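Local coordinates for putative methyl-accepting chemotaxis signal transduction protein (Campylobacter jejuni, PDB 6W3X) that probably senses amino acids such as valine through its paired Cache (dCache-type) ligand-binding region and passes the signal on to the chemotaxis machinery, at residues A[80-85]-A[158-163]. Residues are numbered along the deposited sequence; the frame is centred on the assembly and turned at random.
Sequences NVYLGL and GVDIPS. With VAL (valine), chain C.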
loop_
_atom_site.group_PDB
_atom_site.type_symbol
_atom_site.label_atom_id
_atom_site.label_comp_id
_atom_site.label_asym_id
_atom_site.label_seq_id
_atom_site.Cartn_x
_atom_site.Cartn_y
_atom_site.Cartn_z
ATOM N N ASN A 80 1.979 1.879 -14.304
ATOM C CA ASN A 80 2.433 3.123 -14.941
ATOM C C ASN A 80 3.699 3.546 -14.232
ATOM O O ASN A 80 3.760 3.434 -12.983
ATOM C CB ASN A 80 1.418 4.289 -14.852
ATOM C CG ASN A 80 0.107 3.997 -15.504
ATOM O OD1 ASN A 80 0.022 3.825 -16.732
ATOM N ND2 ASN A 80 -0.944 3.984 -14.684
ATOM N N VAL A 81 4.653 4.118 -14.979
ATOM C CA VAL A 81 5.820 4.763 -14.378
ATOM C C VAL A 81 6.010 6.047 -15.200
ATOM O O VAL A 81 5.980 6.013 -16.436
ATOM C CB VAL A 81 7.051 3.860 -14.440
ATOM C CG1 VAL A 81 8.286 4.581 -13.914
ATOM C CG2 VAL A 81 6.847 2.564 -13.670
ATOM N N TYR A 82 6.188 7.173 -14.510
ATOM C CA TYR A 82 6.036 8.448 -15.201
ATOM C C TYR A 82 6.824 9.546 -14.506
ATOM O O TYR A 82 7.174 9.460 -13.334
ATOM C CB TYR A 82 4.534 8.792 -15.325
ATOM C CG TYR A 82 3.734 8.644 -14.075
ATOM C CD1 TYR A 82 3.204 7.417 -13.730
ATOM C CD2 TYR A 82 3.429 9.734 -13.256
ATOM C CE1 TYR A 82 2.419 7.275 -12.593
ATOM C CE2 TYR A 82 2.667 9.629 -12.109
ATOM C CZ TYR A 82 2.103 8.373 -11.814
ATOM O OH TYR A 82 1.287 8.273 -10.727
ATOM N N LEU A 83 7.007 10.646 -15.245
ATOM C CA LEU A 83 7.703 11.819 -14.748
ATOM C C LEU A 83 6.894 13.062 -15.105
ATOM O O LEU A 83 6.747 13.368 -16.317
ATOM C CB LEU A 83 9.108 11.927 -15.323
ATOM C CG LEU A 83 9.970 13.093 -14.840
ATOM C CD1 LEU A 83 10.269 12.994 -13.356
ATOM C CD2 LEU A 83 11.267 13.188 -15.615
ATOM N N GLY A 84 6.397 13.763 -14.093
ATOM C CA GLY A 84 5.623 14.975 -14.316
ATOM C C GLY A 84 6.474 16.200 -14.228
ATOM O O GLY A 84 7.291 16.319 -13.311
ATOM N N LEU A 85 6.245 17.110 -15.164
ATOM C CA LEU A 85 7.063 18.311 -15.297
ATOM C C LEU A 85 6.275 19.545 -14.907
ATOM O O LEU A 85 5.036 19.551 -14.962
ATOM C CB LEU A 85 7.560 18.495 -16.715
ATOM C CG LEU A 85 8.236 17.273 -17.343
ATOM C CD1 LEU A 85 8.652 17.530 -18.786
ATOM C CD2 LEU A 85 9.423 16.813 -16.520
ATOM N N GLY A 158 6.510 9.251 -10.619
ATOM C CA GLY A 158 5.412 8.443 -10.085
ATOM C C GLY A 158 5.517 7.016 -10.545
ATOM O O GLY A 158 5.916 6.707 -11.678
ATOM N N VAL A 159 5.105 6.151 -9.613
ATOM C CA VAL A 159 5.041 4.707 -9.848
ATOM C C VAL A 159 3.700 4.184 -9.363
ATOM O O VAL A 159 3.389 4.350 -8.181
ATOM C CB VAL A 159 6.182 3.991 -9.109
ATOM C CG1 VAL A 159 6.039 2.463 -9.218
ATOM C CG2 VAL A 159 7.529 4.445 -9.571
ATOM N N ASP A 160 2.894 3.599 -10.266
ATOM C CA ASP A 160 1.562 3.093 -9.901
ATOM C C ASP A 160 1.604 1.571 -9.819
ATOM O O ASP A 160 1.939 0.904 -10.815
ATOM C CB ASP A 160 0.516 3.462 -10.968
ATOM C CG ASP A 160 0.209 4.945 -11.066
ATOM O OD1 ASP A 160 0.645 5.724 -10.189
ATOM O OD2 ASP A 160 -0.466 5.274 -12.059
ATOM N N ILE A 161 1.305 1.066 -8.643
ATOM C CA ILE A 161 1.225 -0.363 -8.428
ATOM C C ILE A 161 -0.267 -0.708 -8.148
ATOM O O ILE A 161 -0.896 -0.065 -7.323
ATOM C CB ILE A 161 2.072 -0.792 -7.185
ATOM C CG1 ILE A 161 3.498 -0.280 -7.298
ATOM C CG2 ILE A 161 1.991 -2.289 -6.953
ATOM C CD1 ILE A 161 4.284 -0.836 -8.445
ATOM N N PRO A 162 -0.826 -1.728 -8.833
ATOM C CA PRO A 162 -2.218 -2.085 -8.539
ATOM C C PRO A 162 -2.449 -2.361 -7.063
ATOM O O PRO A 162 -1.689 -3.130 -6.484
ATOM C CB PRO A 162 -2.435 -3.318 -9.399
ATOM C CG PRO A 162 -1.460 -3.203 -10.524
ATOM C CD PRO A 162 -0.254 -2.573 -9.880
ATOM N N SER A 163 -3.463 -1.743 -6.465
ATOM C CA SER A 163 -3.809 -2.052 -5.084
ATOM C C SER A 163 -4.152 -3.522 -4.882
ATOM O O SER A 163 -3.887 -4.055 -3.801
ATOM C CB SER A 163 -4.852 -1.111 -4.514
ATOM O OG SER A 163 -5.937 -1.141 -5.374
HETATM N N VAL C . -2.150 7.509 -11.937
HETATM C CA VAL C . -1.898 8.909 -12.362
HETATM C C VAL C . -3.150 9.717 -12.046
HETATM O O VAL C . -4.227 9.122 -12.101
HETATM C CB VAL C . -1.589 9.029 -13.877
HETATM C CG1 VAL C . -1.038 10.409 -14.192
HETATM C CG2 VAL C . -0.554 8.020 -14.351
HETATM O OXT VAL C . -3.046 10.921 -11.788
#
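Asn80, Val81 and Tyr82 pair antiparallel with Asp160, Val159 and Gly158, joining two central strands of the six-stranded PDC sheet in this Cache sensor, right at the pocket that holds a valine. Within these segments three backbone bonds join the strands: Asp160 N to Asn80 O, nearly straight at 177°, and a reciprocal pair between Tyr82 and Gly158. In the non-hydrogen-bonded pair between them, Val81 CG1 and Val159 CG2 touch loosely on the face covered by helix 4-48.

The other face, bearing Asn80, Tyr82 and Asp160, looks onto the bound valine. Tyr82 CG sits between its own backbone N and carbonyl carbon (chi1 48°), which lays the ring across Gly158; Gly158 CA lies 3.8 Å from the Tyr82 ring centroid in a CH-pi contact. On the opposite face of the ring, the ligand's CG2 rests 3.5 Å from Tyr82 CE1. Trp115, which also bonds the ligand, meets the Tyr82 ring edge-to-face.

The polar work falls to the carboxylate of Asp160. Tyr82 OH donates to its OD1 over 2.7 Å on the syn side, and Thr142 also bonds that oxygen. Asn80 ND2, itself shared with Asp133, reaches OD2 from the anti side, the amide turned 85° from the carboxylate plane. These neighbours probably fix the carboxylate's rotation and help keep it charged for the ligand's ammonium group, whose N donates to Asp160 OD2 at 2.8 Å.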